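Local structure of porin (Rhodobacter capsulatus, 2POR) at residues A75-E88 with G98-R110. The protein forms channels across the outer membrane through which small hydrophilic solutes, up to about 0.6 kDa, diffuse passively. Numbering follows the deposited sequence.
With CA (calcium ion), chain B; CA (calcium ion), chain C; C8E ((hydroxyethyloxy)tri(ethyloxy)octane), chain E.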
loop_
_atom_site.group_PDB
_atom_site.type_symbol
_atom_site.label_atom_id
_atom_site.label_comp_id
_atom_site.label_asym_id
_atom_site.label_seq_id
_atom_site.Cartn_x
_atom_site.Cartn_y
_atom_site.Cartn_z
ATOM N N ALA A 75 5.146 14.090 -12.109
ATOM C CA ALA A 75 6.339 14.903 -12.368
ATOM C C ALA A 75 6.175 16.358 -12.014
ATOM O O ALA A 75 5.050 16.874 -11.908
ATOM C CB ALA A 75 6.702 14.814 -13.852
ATOM N N LEU A 76 7.282 17.042 -11.817
ATOM C CA LEU A 76 7.294 18.454 -11.579
ATOM C C LEU A 76 7.048 19.144 -12.873
ATOM O O LEU A 76 7.181 18.538 -13.928
ATOM C CB LEU A 76 8.625 18.927 -11.060
ATOM C CG LEU A 76 9.036 18.288 -9.742
ATOM C CD1 LEU A 76 10.418 18.792 -9.415
ATOM C CD2 LEU A 76 8.038 18.602 -8.612
ATOM N N GLY A 77 6.614 20.397 -12.861
ATOM C CA GLY A 77 6.513 21.095 -14.124
ATOM C C GLY A 77 7.905 21.669 -14.436
ATOM O O GLY A 77 8.756 21.686 -13.532
ATOM N N ALA A 78 8.143 22.156 -15.658
ATOM C CA ALA A 78 9.447 22.654 -16.110
ATOM C C ALA A 78 10.123 23.672 -15.234
ATOM O O ALA A 78 11.306 23.516 -14.907
ATOM C CB ALA A 78 9.282 23.239 -17.450
ATOM N N SER A 79 9.439 24.711 -14.737
ATOM C CA SER A 79 10.055 25.679 -13.859
ATOM C C SER A 79 10.465 25.109 -12.519
ATOM O O SER A 79 11.585 25.363 -12.063
ATOM C CB SER A 79 9.116 26.861 -13.610
ATOM O OG SER A 79 8.676 27.357 -14.864
ATOM N N GLU A 80 9.613 24.341 -11.838
ATOM C CA GLU A 80 9.955 23.771 -10.558
ATOM C C GLU A 80 11.129 22.792 -10.747
ATOM O O GLU A 80 12.007 22.817 -9.889
ATOM C CB GLU A 80 8.761 23.040 -10.015
ATOM C CG GLU A 80 9.050 22.673 -8.584
ATOM C CD GLU A 80 7.890 22.229 -7.729
ATOM O OE1 GLU A 80 6.735 22.300 -8.132
ATOM O OE2 GLU A 80 8.109 21.854 -6.580
ATOM N N ALA A 81 11.143 22.009 -11.836
ATOM C CA ALA A 81 12.201 21.046 -12.180
ATOM C C ALA A 81 13.554 21.790 -12.223
ATOM O O ALA A 81 14.550 21.275 -11.699
ATOM C CB ALA A 81 11.932 20.419 -13.545
ATOM N N LEU A 82 13.648 23.024 -12.734
ATOM C CA LEU A 82 14.909 23.753 -12.707
ATOM C C LEU A 82 15.152 24.604 -11.488
ATOM O O LEU A 82 16.308 24.661 -11.066
ATOM C CB LEU A 82 15.048 24.647 -13.950
ATOM C CG LEU A 82 14.899 23.953 -15.295
ATOM C CD1 LEU A 82 15.304 24.874 -16.420
ATOM C CD2 LEU A 82 15.736 22.704 -15.297
ATOM N N PHE A 83 14.184 25.255 -10.800
ATOM C CA PHE A 83 14.515 26.201 -9.724
ATOM C C PHE A 83 14.188 25.748 -8.331
ATOM O O PHE A 83 14.700 26.354 -7.388
ATOM C CB PHE A 83 13.830 27.586 -9.968
ATOM C CG PHE A 83 14.006 28.065 -11.416
ATOM C CD1 PHE A 83 15.275 28.146 -11.982
ATOM C CD2 PHE A 83 12.897 28.365 -12.191
ATOM C CE1 PHE A 83 15.402 28.512 -13.298
ATOM C CE2 PHE A 83 13.037 28.729 -13.505
ATOM C CZ PHE A 83 14.291 28.796 -14.055
ATOM N N GLY A 84 13.382 24.675 -8.162
ATOM C CA GLY A 84 13.060 24.170 -6.838
ATOM C C GLY A 84 12.308 25.133 -5.916
ATOM O O GLY A 84 11.599 26.043 -6.356
ATOM N N ASP A 85 12.447 24.915 -4.616
ATOM C CA ASP A 85 11.748 25.642 -3.571
ATOM C C ASP A 85 12.687 26.427 -2.694
ATOM O O ASP A 85 13.897 26.308 -2.829
ATOM C CB ASP A 85 10.941 24.656 -2.692
ATOM C CG ASP A 85 9.757 24.098 -3.478
ATOM O OD1 ASP A 85 9.133 24.816 -4.254
ATOM O OD2 ASP A 85 9.496 22.914 -3.358
ATOM N N LEU A 86 12.176 27.221 -1.758
ATOM C CA LEU A 86 12.986 28.009 -0.854
ATOM C C LEU A 86 13.344 27.088 0.301
ATOM O O LEU A 86 12.875 25.930 0.359
ATOM C CB LEU A 86 12.193 29.251 -0.379
ATOM C CG LEU A 86 11.694 30.224 -1.439
ATOM C CD1 LEU A 86 11.109 31.394 -0.665
ATOM C CD2 LEU A 86 12.789 30.748 -2.384
ATOM N N TYR A 87 14.184 27.561 1.216
ATOM C CA TYR A 87 14.656 26.779 2.360
ATOM C C TYR A 87 13.506 26.155 3.162
ATOM O O TYR A 87 12.625 26.859 3.622
ATOM C CB TYR A 87 15.511 27.687 3.281
ATOM C CG TYR A 87 16.110 26.940 4.470
ATOM C CD1 TYR A 87 17.111 25.987 4.292
ATOM C CD2 TYR A 87 15.623 27.203 5.734
ATOM C CE1 TYR A 87 17.608 25.307 5.392
ATOM C CE2 TYR A 87 16.106 26.524 6.830
ATOM C CZ TYR A 87 17.088 25.586 6.641
ATOM O OH TYR A 87 17.518 24.885 7.738
ATOM N N GLU A 88 13.528 24.849 3.406
ATOM C CA GLU A 88 12.479 24.134 4.092
ATOM C C GLU A 88 12.661 24.254 5.565
ATOM O O GLU A 88 13.703 23.927 6.134
ATOM C CB GLU A 88 12.513 22.681 3.637
ATOM C CG GLU A 88 11.410 21.883 4.259
ATOM C CD GLU A 88 11.273 20.462 3.735
ATOM O OE1 GLU A 88 11.111 20.232 2.544
ATOM O OE2 GLU A 88 11.280 19.556 4.547
ATOM N N GLY A 98 1.525 28.829 4.702
ATOM C CA GLY A 98 1.975 29.243 3.370
ATOM C C GLY A 98 3.112 28.349 2.836
ATOM O O GLY A 98 3.133 27.948 1.663
ATOM N N GLY A 99 4.077 28.158 3.737
ATOM C CA GLY A 99 5.183 27.255 3.493
ATOM C C GLY A 99 6.309 27.797 2.651
ATOM O O GLY A 99 6.303 28.910 2.133
ATOM N N ASN A 100 7.302 26.960 2.445
ATOM C CA ASN A 100 8.537 27.351 1.753
ATOM C C ASN A 100 8.438 27.140 0.272
ATOM O O ASN A 100 9.287 27.570 -0.492
ATOM C CB ASN A 100 9.693 26.515 2.335
ATOM C CG ASN A 100 9.536 25.030 2.038
ATOM O OD1 ASN A 100 8.570 24.373 2.434
ATOM N ND2 ASN A 100 10.458 24.446 1.291
ATOM N N ASP A 101 7.436 26.433 -0.223
ATOM C CA ASP A 101 7.341 26.078 -1.624
ATOM C C ASP A 101 7.117 27.261 -2.499
ATOM O O ASP A 101 6.376 28.157 -2.127
ATOM C CB ASP A 101 6.199 25.095 -1.840
ATOM C CG ASP A 101 6.264 23.841 -0.963
ATOM O OD1 ASP A 101 6.671 23.800 0.224
ATOM O OD2 ASP A 101 5.894 22.836 -1.530
ATOM N N ILE A 102 7.750 27.336 -3.641
ATOM C CA ILE A 102 7.514 28.443 -4.525
ATOM C C ILE A 102 6.180 28.153 -5.236
ATOM O O ILE A 102 5.915 26.988 -5.563
ATOM C CB ILE A 102 8.753 28.560 -5.498
ATOM C CG1 ILE A 102 9.953 29.138 -4.726
ATOM C CG2 ILE A 102 8.429 29.426 -6.723
ATOM C CD1 ILE A 102 11.238 29.236 -5.617
ATOM N N PRO A 103 5.320 29.166 -5.514
ATOM C CA PRO A 103 3.974 28.960 -6.048
ATOM C C PRO A 103 3.948 28.744 -7.537
ATOM O O PRO A 103 3.533 29.628 -8.300
ATOM C CB PRO A 103 3.210 30.199 -5.582
ATOM C CG PRO A 103 4.262 31.284 -5.563
ATOM C CD PRO A 103 5.484 30.558 -5.038
ATOM N N TYR A 104 4.406 27.576 -7.999
ATOM C CA TYR A 104 4.367 27.321 -9.420
ATOM C C TYR A 104 2.923 27.031 -9.806
ATOM O O TYR A 104 2.161 26.444 -9.041
ATOM C CB TYR A 104 5.266 26.119 -9.804
ATOM C CG TYR A 104 6.734 26.411 -9.469
ATOM C CD1 TYR A 104 7.464 27.230 -10.299
ATOM C CD2 TYR A 104 7.337 25.858 -8.344
ATOM C CE1 TYR A 104 8.794 27.486 -9.992
ATOM C CE2 TYR A 104 8.667 26.114 -8.045
ATOM C CZ TYR A 104 9.373 26.934 -8.887
ATOM O OH TYR A 104 10.672 27.266 -8.635
ATOM N N LEU A 105 2.585 27.461 -11.013
ATOM C CA LEU A 105 1.256 27.268 -11.547
ATOM C C LEU A 105 0.997 25.842 -12.011
ATOM O O LEU A 105 -0.134 25.373 -11.880
ATOM C CB LEU A 105 1.025 28.281 -12.727
ATOM C CG LEU A 105 -0.372 28.360 -13.449
ATOM C CD1 LEU A 105 -1.412 28.887 -12.458
ATOM C CD2 LEU A 105 -0.300 29.270 -14.659
ATOM N N THR A 106 1.966 25.088 -12.586
ATOM C CA THR A 106 1.666 23.779 -13.171
ATOM C C THR A 106 2.514 22.655 -12.546
ATOM O O THR A 106 3.410 22.956 -11.740
ATOM C CB THR A 106 1.865 23.817 -14.751
ATOM O OG1 THR A 106 3.276 23.858 -15.019
ATOM C CG2 THR A 106 1.109 25.007 -15.429
ATOM N N GLY A 107 2.222 21.391 -12.912
ATOM C CA GLY A 107 2.961 20.204 -12.489
ATOM C C GLY A 107 2.759 20.023 -11.019
ATOM O O GLY A 107 1.944 20.707 -10.389
ATOM N N ASP A 108 3.453 19.032 -10.490
ATOM C CA ASP A 108 3.426 18.731 -9.071
ATOM C C ASP A 108 1.995 18.638 -8.514
ATOM O O ASP A 108 1.584 19.352 -7.583
ATOM C CB ASP A 108 4.183 19.797 -8.294
ATOM C CG ASP A 108 4.562 19.383 -6.882
ATOM O OD1 ASP A 108 4.505 18.200 -6.552
ATOM O OD2 ASP A 108 4.980 20.236 -6.087
ATOM N N GLU A 109 1.265 17.760 -9.216
ATOM C CA GLU A 109 -0.089 17.341 -8.869
ATOM C C GLU A 109 -1.180 18.383 -9.157
ATOM O O GLU A 109 -2.286 18.241 -8.641
ATOM C CB GLU A 109 -0.183 16.962 -7.390
ATOM C CG GLU A 109 0.746 15.835 -6.991
ATOM C CD GLU A 109 0.601 15.493 -5.529
ATOM O OE1 GLU A 109 1.022 16.306 -4.709
ATOM O OE2 GLU A 109 0.043 14.435 -5.236
ATOM N N ARG A 110 -0.948 19.423 -9.963
ATOM C CA ARG A 110 -2.002 20.362 -10.401
ATOM C C ARG A 110 -3.064 19.591 -11.193
ATOM O O ARG A 110 -4.260 19.668 -10.886
ATOM C CB ARG A 110 -1.403 21.481 -11.281
ATOM C CG ARG A 110 -2.388 22.551 -11.775
ATOM C CD ARG A 110 -2.898 23.304 -10.520
ATOM N NE ARG A 110 -1.864 24.230 -10.078
ATOM C CZ ARG A 110 -1.587 24.581 -8.825
ATOM N NH1 ARG A 110 -2.289 24.074 -7.837
ATOM N NH2 ARG A 110 -0.633 25.465 -8.539
HETATM CA CA CA B . 5.807 22.300 -5.785
HETATM CA CA CA C . 7.200 22.558 2.022
HETATM C C1 C8E E . -0.038 30.980 -8.877
HETATM C C2 C8E E . -0.783 29.885 -8.154
HETATM C C3 C8E E . -0.526 30.118 -6.705
HETATM C C4 C8E E . -1.214 28.959 -6.042
HETATM C C5 C8E E . -0.544 28.560 -4.733
HETATM C C6 C8E E . -0.416 29.681 -3.706
HETATM C C7 C8E E . -0.082 29.167 -2.293
HETATM C C8 C8E E . 0.012 30.409 -1.449
HETATM O O9 C8E E . -0.020 30.357 -0.038
HETATM C C10 C8E E . -0.981 31.260 0.500
HETATM C C11 C8E E . -0.775 31.455 1.964
HETATM O O12 C8E E . -1.882 31.764 2.795
HETATM C C13 C8E E . -2.483 30.599 3.375
HETATM C C14 C8E E . -3.979 30.380 3.113
HETATM O O15 C8E E . -4.905 31.442 3.433
HETATM C C16 C8E E . -5.946 31.083 4.369
HETATM C C17 C8E E . -5.907 31.718 5.782
HETATM O O18 C8E E . -7.035 31.857 6.691
HETATM C C19 C8E E . -7.842 33.041 6.423
HETATM C C20 C8E E . -7.986 34.105 7.534
HETATM O O21 C8E E . -6.810 34.109 8.356
HETATM O O HOH W 1 2.589 15.920 -10.894
HETATM O O HOH W 2 5.778 22.213 -10.789
HETATM O O HOH W 3 6.745 24.332 -5.329
HETATM O O HOH W 4 7.007 21.794 -3.860
HETATM O O HOH W 5 9.298 21.873 1.101
HETATM O O HOH W 6 4.326 22.732 -3.979
HETATM O O HOH W 7 6.462 21.073 0.511
HETATM O O HOH W 8 4.031 23.518 -6.901
#
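The constriction loop of the 16-stranded porin barrel, running between strands 68-73 and 118-125 and folded into the channel, doubles back on itself here, and calcium joins its two arms. E80 from the short helix 78-83 grips one ion with both carboxylate oxygens, while D108 OD2 binds the same calcium at 2.2 Å from the other arm; the two carboxylate planes stand 71° apart. Four waters also ligate this ion, two of which carry its hold to D85: water 3 links D85 OD1 to I102 O, and water 4 links D85 OD2 to D101 OD2. The calcium ions probably offset the charge that E80, D85, D101 and D108 gather here. From the second arm the Y104 ring reaches across to helix 78-83. Over one face of its ring sits E80 CB, 3.8 Å from the centroid in a CH-pi contact, and I102 CG2 backs the opposite face. With E80 CG anti to the backbone N (chi1 -170°), the methylenes run across the ring while the carboxylate reaches the calcium. At the ring edge Y104 OH donates to the carbonyl of G84, the first residue past the helix, lying 2.7 Å from G84 O in the carbonyl plane on a lone pair. A leucine in place of Y104 would probably leave G84 O without this donor and deprive E80 of the flat surface beneath its methylenes. S79 and T106 turn their hydroxyls to E185 and E168 of the barrel wall. Farther along, L86 CG packs 3.9 Å from I102 CG1, and D85 OD1 accepts a hydrogen bond from I102 N, which comes from above the carboxylate plane. N100 joins the second calcium site to the L86 backbone: its OD1 binds that ion with D101, D93 and D95, while ND2, in a nearly straight bond (177°), donates to L86 O at 3.0 Å.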